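Local coordinates for DUF4442 domain-containing protein (PDB 1YOC) that is of unknown function but belongs to the HotDog superfamily and resembles PaaI-type thioesterases, so it may act on acyl thioesters, at residues A16-S19 against A20-G23; S81-A84 against G85-W88. All blocks are in the same frame, centred on the assembly; numbering follows the deposited sequence.

Interaction 1: residues A16-S19 against A20-G23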
ATOM      1  N   ALA B  16      14.166  -0.339 -19.369  1.00 26.12           N
ATOM      2  CA  ALA B  16      15.276  -0.197 -18.434  1.00 26.60           C
ATOM      3  C   ALA B  16      15.503   1.287 -18.068  1.00 26.17           C
ATOM      4  O   ALA B  16      15.863   1.614 -16.928  1.00 26.65           O
ATOM      5  CB  ALA B  16      16.574  -0.812 -19.035  1.00 28.41           C
ATOM      6  N   GLN B  17      15.297   2.183 -19.025  1.00 25.59           N
ATOM      7  CA  GLN B  17      15.477   3.605 -18.727  1.00 25.14           C
ATOM      8  C   GLN B  17      14.323   4.065 -17.825  1.00 22.60           C
ATOM      9  O   GLN B  17      14.524   4.861 -16.915  1.00 21.67           O
ATOM     10  CB  GLN B  17      15.494   4.459 -20.004  1.00 25.74           C
ATOM     11  CG  GLN B  17      16.668   4.165 -21.000  1.00 30.66           C
ATOM     12  CD  GLN B  17      16.348   3.063 -22.042  1.00 32.87           C
ATOM     13  OE1 GLN B  17      17.056   2.916 -23.051  1.00 34.15           O
ATOM     14  NE2 GLN B  17      15.292   2.291 -21.797  1.00 31.66           N
ATOM     15  N   PHE B  18      13.107   3.609 -18.113  1.00 20.26           N
ATOM     16  CA  PHE B  18      11.960   4.012 -17.275  1.00 17.97           C
ATOM     17  C   PHE B  18      12.208   3.507 -15.862  1.00 16.47           C
ATOM     18  O   PHE B  18      11.985   4.232 -14.879  1.00 17.05           O
ATOM     19  CB  PHE B  18      10.655   3.411 -17.817  1.00 17.15           C
ATOM     20  CG  PHE B  18       9.468   3.699 -16.968  1.00 16.54           C
ATOM     21  CD1 PHE B  18       8.738   4.894 -17.141  1.00 16.48           C
ATOM     22  CD2 PHE B  18       9.120   2.833 -15.941  1.00 18.19           C
ATOM     23  CE1 PHE B  18       7.690   5.228 -16.303  1.00 16.48           C
ATOM     24  CE2 PHE B  18       8.059   3.145 -15.062  1.00 16.90           C
ATOM     25  CZ  PHE B  18       7.334   4.363 -15.243  1.00 17.05           C
ATOM     26  N   SER B  19      12.687   2.266 -15.749  1.00 16.62           N
ATOM     27  CA  SER B  19      12.948   1.687 -14.441  1.00 17.17           C
ATOM     28  C   SER B  19      13.970   2.485 -13.650  1.00 17.35           C
ATOM     29  O   SER B  19      13.813   2.674 -12.431  1.00 16.60           O
ATOM     30  CB  SER B  19      13.407   0.229 -14.565  1.00 18.76           C
ATOM     31  OG  SER B  19      12.334  -0.617 -14.982  1.00 18.06           O
ATOM     32  N   ALA B  20      15.009   2.962 -14.323  1.00 17.17           N
ATOM     33  CA  ALA B  20      16.052   3.737 -13.613  1.00 17.39           C
ATOM     34  C   ALA B  20      15.539   5.110 -13.239  1.00 16.72           C
ATOM     35  O   ALA B  20      15.879   5.676 -12.164  1.00 16.71           O
ATOM     36  CB  ALA B  20      17.311   3.876 -14.483  1.00 18.42           C
ATOM     37  N   MET B  21      14.711   5.675 -14.107  1.00 16.01           N
ATOM     38  CA  MET B  21      14.187   6.988 -13.801  1.00 16.07           C
ATOM     39  C   MET B  21      13.263   6.891 -12.573  1.00 15.94           C
ATOM     40  O   MET B  21      13.373   7.672 -11.615  1.00 15.14           O
ATOM     41  CB  MET B  21      13.426   7.564 -15.013  1.00 17.01           C
ATOM     42  CG  MET B  21      12.730   8.915 -14.777  1.00 17.73           C
ATOM     43  SD  MET B  21      11.146   8.812 -13.811  1.00 19.75           S
ATOM     44  CE  MET B  21      10.045   7.889 -15.033  1.00 20.00           C
ATOM     45  N   ILE B  22      12.368   5.917 -12.555  1.00 15.07           N
ATOM     46  CA  ILE B  22      11.443   5.906 -11.424  1.00 15.67           C
ATOM     47  C   ILE B  22      12.177   5.605 -10.107  1.00 14.91           C
ATOM     48  O   ILE B  22      11.834   6.143  -9.072  1.00 15.11           O
ATOM     49  CB  ILE B  22      10.241   4.962 -11.743  1.00 18.56           C
ATOM     50  CG1 ILE B  22       8.993   5.440 -10.980  1.00 21.63           C
ATOM     51  CG2 ILE B  22      10.608   3.571 -11.469  1.00 18.00           C
ATOM     52  CD1 ILE B  22       7.694   4.776 -11.404  1.00 21.60           C
ATOM     53  N   GLY B  23      13.225   4.787 -10.173  1.00 14.64           N
ATOM     54  CA  GLY B  23      14.013   4.466  -8.997  1.00 15.08           C
ATOM     55  C   GLY B  23      14.643   5.715  -8.382  1.00 14.77           C
ATOM     56  O   GLY B  23      14.806   5.838  -7.150  1.00 14.30           O
TER

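Interaction 2: residues S81-A84 against G85-W88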
ATOM      1  N   SER B  81      -4.359  14.796 -16.126  1.00 12.65           N
ATOM      2  CA  SER B  81      -5.709  15.200 -16.492  1.00 12.60           C
ATOM      3  C   SER B  81      -6.283  16.515 -15.985  1.00 13.79           C
ATOM      4  O   SER B  81      -7.113  17.128 -16.679  1.00 13.45           O
ATOM      5  CB  SER B  81      -6.684  14.076 -16.130  1.00 11.13           C
ATOM      6  OG  SER B  81      -6.213  12.823 -16.596  1.00 11.18           O
ATOM      7  N   ILE B  82      -5.887  16.956 -14.790  1.00 13.86           N
ATOM      8  CA  ILE B  82      -6.480  18.206 -14.302  1.00 12.55           C
ATOM      9  C   ILE B  82      -5.797  19.384 -14.991  1.00 14.62           C
ATOM     10  O   ILE B  82      -4.709  19.236 -15.531  1.00 14.87           O
ATOM     11  CB  ILE B  82      -6.311  18.352 -12.779  1.00 13.15           C
ATOM     12  CG1 ILE B  82      -4.820  18.395 -12.422  1.00 14.63           C
ATOM     13  CG2 ILE B  82      -7.004  17.149 -12.073  1.00 13.01           C
ATOM     14  CD1 ILE B  82      -4.553  18.672 -10.933  1.00 15.99           C
ATOM     15  N   PRO B  83      -6.448  20.564 -14.987  1.00 16.10           N
ATOM     16  CA  PRO B  83      -5.913  21.788 -15.600  1.00 17.48           C
ATOM     17  C   PRO B  83      -4.578  22.122 -14.950  1.00 18.76           C
ATOM     18  O   PRO B  83      -4.386  21.870 -13.741  1.00 19.78           O
ATOM     19  CB  PRO B  83      -6.994  22.847 -15.281  1.00 17.45           C
ATOM     20  CG  PRO B  83      -8.231  22.046 -15.175  1.00 15.72           C
ATOM     21  CD  PRO B  83      -7.773  20.806 -14.420  1.00 15.25           C
ATOM     22  N   ALA B  84      -3.650  22.688 -15.727  1.00 19.67           N
ATOM     23  CA  ALA B  84      -2.319  23.031 -15.212  1.00 22.09           C
ATOM     24  C   ALA B  84      -2.357  23.959 -13.993  1.00 23.14           C
ATOM     25  O   ALA B  84      -1.445  23.940 -13.159  1.00 26.23           O
ATOM     26  CB  ALA B  84      -1.473  23.654 -16.324  1.00 22.37           C
ATOM     27  N   GLY B  85      -3.417  24.748 -13.886  1.00 23.63           N
ATOM     28  CA  GLY B  85      -3.563  25.650 -12.751  1.00 25.08           C
ATOM     29  C   GLY B  85      -4.113  24.987 -11.485  1.00 24.58           C
ATOM     30  O   GLY B  85      -4.271  25.637 -10.465  1.00 26.20           O
ATOM     31  N   HIS B  86      -4.402  23.691 -11.537  1.00 23.04           N
ATOM     32  CA  HIS B  86      -4.932  23.007 -10.354  1.00 20.94           C
ATOM     33  C   HIS B  86      -3.847  22.147  -9.746  1.00 19.72           C
ATOM     34  O   HIS B  86      -2.850  21.836 -10.379  1.00 19.03           O
ATOM     35  CB  HIS B  86      -6.120  22.105 -10.754  1.00 20.97           C
ATOM     36  CG  HIS B  86      -7.374  22.849 -11.104  1.00 21.75           C
ATOM     37  ND1 HIS B  86      -7.434  24.224 -11.194  1.00 23.20           N
ATOM     38  CD2 HIS B  86      -8.631  22.405 -11.346  1.00 21.72           C
ATOM     39  CE1 HIS B  86      -8.673  24.594 -11.472  1.00 21.85           C
ATOM     40  NE2 HIS B  86      -9.419  23.508 -11.568  1.00 24.94           N
ATOM     41  N   ARG B  87      -4.030  21.757  -8.493  1.00 21.75           N
ATOM     42  CA  ARG B  87      -3.055  20.868  -7.877  1.00 21.74           C
ATOM     43  C   ARG B  87      -3.854  19.706  -7.264  1.00 19.11           C
ATOM     44  O   ARG B  87      -5.045  19.815  -7.079  1.00 20.95           O
ATOM     45  CB  ARG B  87      -2.240  21.619  -6.824  1.00 25.86           C
ATOM     46  CG  ARG B  87      -2.860  21.770  -5.473  1.00 31.62           C
ATOM     47  CD  ARG B  87      -1.912  22.567  -4.511  1.00 35.39           C
ATOM     48  NE  ARG B  87      -0.584  21.963  -4.342  1.00 40.05           N
ATOM     49  CZ  ARG B  87       0.466  22.184  -5.146  1.00 42.33           C
ATOM     50  NH1 ARG B  87       0.362  23.004  -6.187  1.00 43.98           N
ATOM     51  NH2 ARG B  87       1.625  21.573  -4.920  1.00 43.32           N
ATOM     52  N   TRP B  88      -3.201  18.585  -7.021  1.00 17.97           N
ATOM     53  CA  TRP B  88      -3.905  17.433  -6.458  1.00 15.80           C
ATOM     54  C   TRP B  88      -3.097  16.799  -5.341  1.00 15.58           C
ATOM     55  O   TRP B  88      -1.855  16.851  -5.325  1.00 15.37           O
ATOM     56  CB  TRP B  88      -4.132  16.357  -7.544  1.00 13.79           C
ATOM     57  CG  TRP B  88      -2.838  15.855  -8.184  1.00 11.96           C
ATOM     58  CD1 TRP B  88      -2.085  16.491  -9.174  1.00 13.49           C
ATOM     59  CD2 TRP B  88      -2.126  14.653  -7.878  1.00 13.40           C
ATOM     60  NE1 TRP B  88      -0.978  15.763  -9.475  1.00 10.63           N
ATOM     61  CE2 TRP B  88      -0.964  14.626  -8.707  1.00 13.05           C
ATOM     62  CE3 TRP B  88      -2.352  13.584  -6.994  1.00 13.97           C
ATOM     63  CZ2 TRP B  88      -0.030  13.574  -8.667  1.00 14.06           C
ATOM     64  CZ3 TRP B  88      -1.418  12.530  -6.960  1.00 13.12           C
ATOM     65  CH2 TRP B  88      -0.281  12.535  -7.780  1.00 15.43           C
TER

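Interaction 1: residues A16-S19 against A20-G23
F18 and M21 both carry CG anti to the backbone N (chi1 176° in each), which swings the two side chains to the same side of helix 15-25. I22, one residue further on, sends its CG1 branch that way too, with chi1 at -152°, and keeps the chain extended out to CD1. The phenyl ring of F18 therefore meets two partners from the next turn. M21 bends at both chi2 and chi3, and this double bend folds its methyl CE back to 3.8 Å from F18 CE1; F18 CD1 is scarcely farther from it. I22 reaches the ring with CD1, 3.9 Å from F18 CZ. Both methyls come to the ring at a slant.

Beneath this apolar face runs the ordinary i to i+4 ladder of an alpha helix: A20 N to A16 O, M21 N to Q17 O, I22 N to F18 O and G23 N to S19 O. The I22 N to F18 O bond, at 2.9 Å, is the straightest, with an N-H...O angle of 166°. The other branch of I22, CG2, rests over the backbone, 3.5 Å from S19 O. On a different side of the helix S19 OG hydrogen-bonds back to the carbonyl oxygen of P15, four residues earlier. Outside the segment, M7 of helix 2-13 touches both F18 and M21, while F29 and P34 touch I22.

The contact is thus an apolar face on an amphipathic helix, A16, Q17 and A20 being turned to solvent; the carbonyls of residues 16-19 are each taken up by an N-H one turn on, and the meeting of F18, M21 and I22 is apolar packing, presumably held by dispersion and burial.

Interaction 2: residues S81-A84 against G85-W88
I82 and W88 meet on the inner side of a tight corner: CD1 of I82 lies 3.7 Å from CD1 of the indole, the two side chains crossing at about a right angle. Chi1 of 62° sets I82 CG1 between its backbone N and carbonyl carbon and carries CD1 across the corner, where it also packs 3.8 Å from H86 CB. Beside it, CG of P83 lies over one face of the H86 ring, offset toward its rim and 4.1 Å from the ring centroid, in a CH-pi contact. A type I beta turn from P83 to H86 brings these two residues together, closed by H86 N to P83 O at 2.9 Å; the donor sits well above the carbonyl plane.

The far side is looser. A84 and G85 form the exposed crest of the turn, though G85 is still tied to A147 through its backbone. R87 leaves the backbone away from the turn, with a long, weak ion pair to the C-terminal carboxylate of A147.

The corner carries the chain from helix 63-81 into strand 86-97, outermost within this chain. W88 NE1 bonds D79 near the end of that helix, W116 touches I82, and strand 133-146 lies alongside, bonding R87 through the backbone of S145.

Overall arrangement
Interaction 1 and interaction 2 are separate local contacts in one chain, their centres about 25 Å apart and their nearest atoms about 12 Å apart, so they do not meet. Each sits toward the periphery: their centres lie about 15 and 17 Å from the centre of the chain. Residues 16-23 belong to an N-terminal helix packed against helix 2-13 and touching strand 35-40, at one edge of the antiparallel sheet as counted within this chain; residues 81-88 lead out of the long helix 63-81 into strand 86-97 at the other. A long helix laid against such a sheet is the hallmark of the HotDog fold. Neither contact includes a bound ligand or an identified active-site residue.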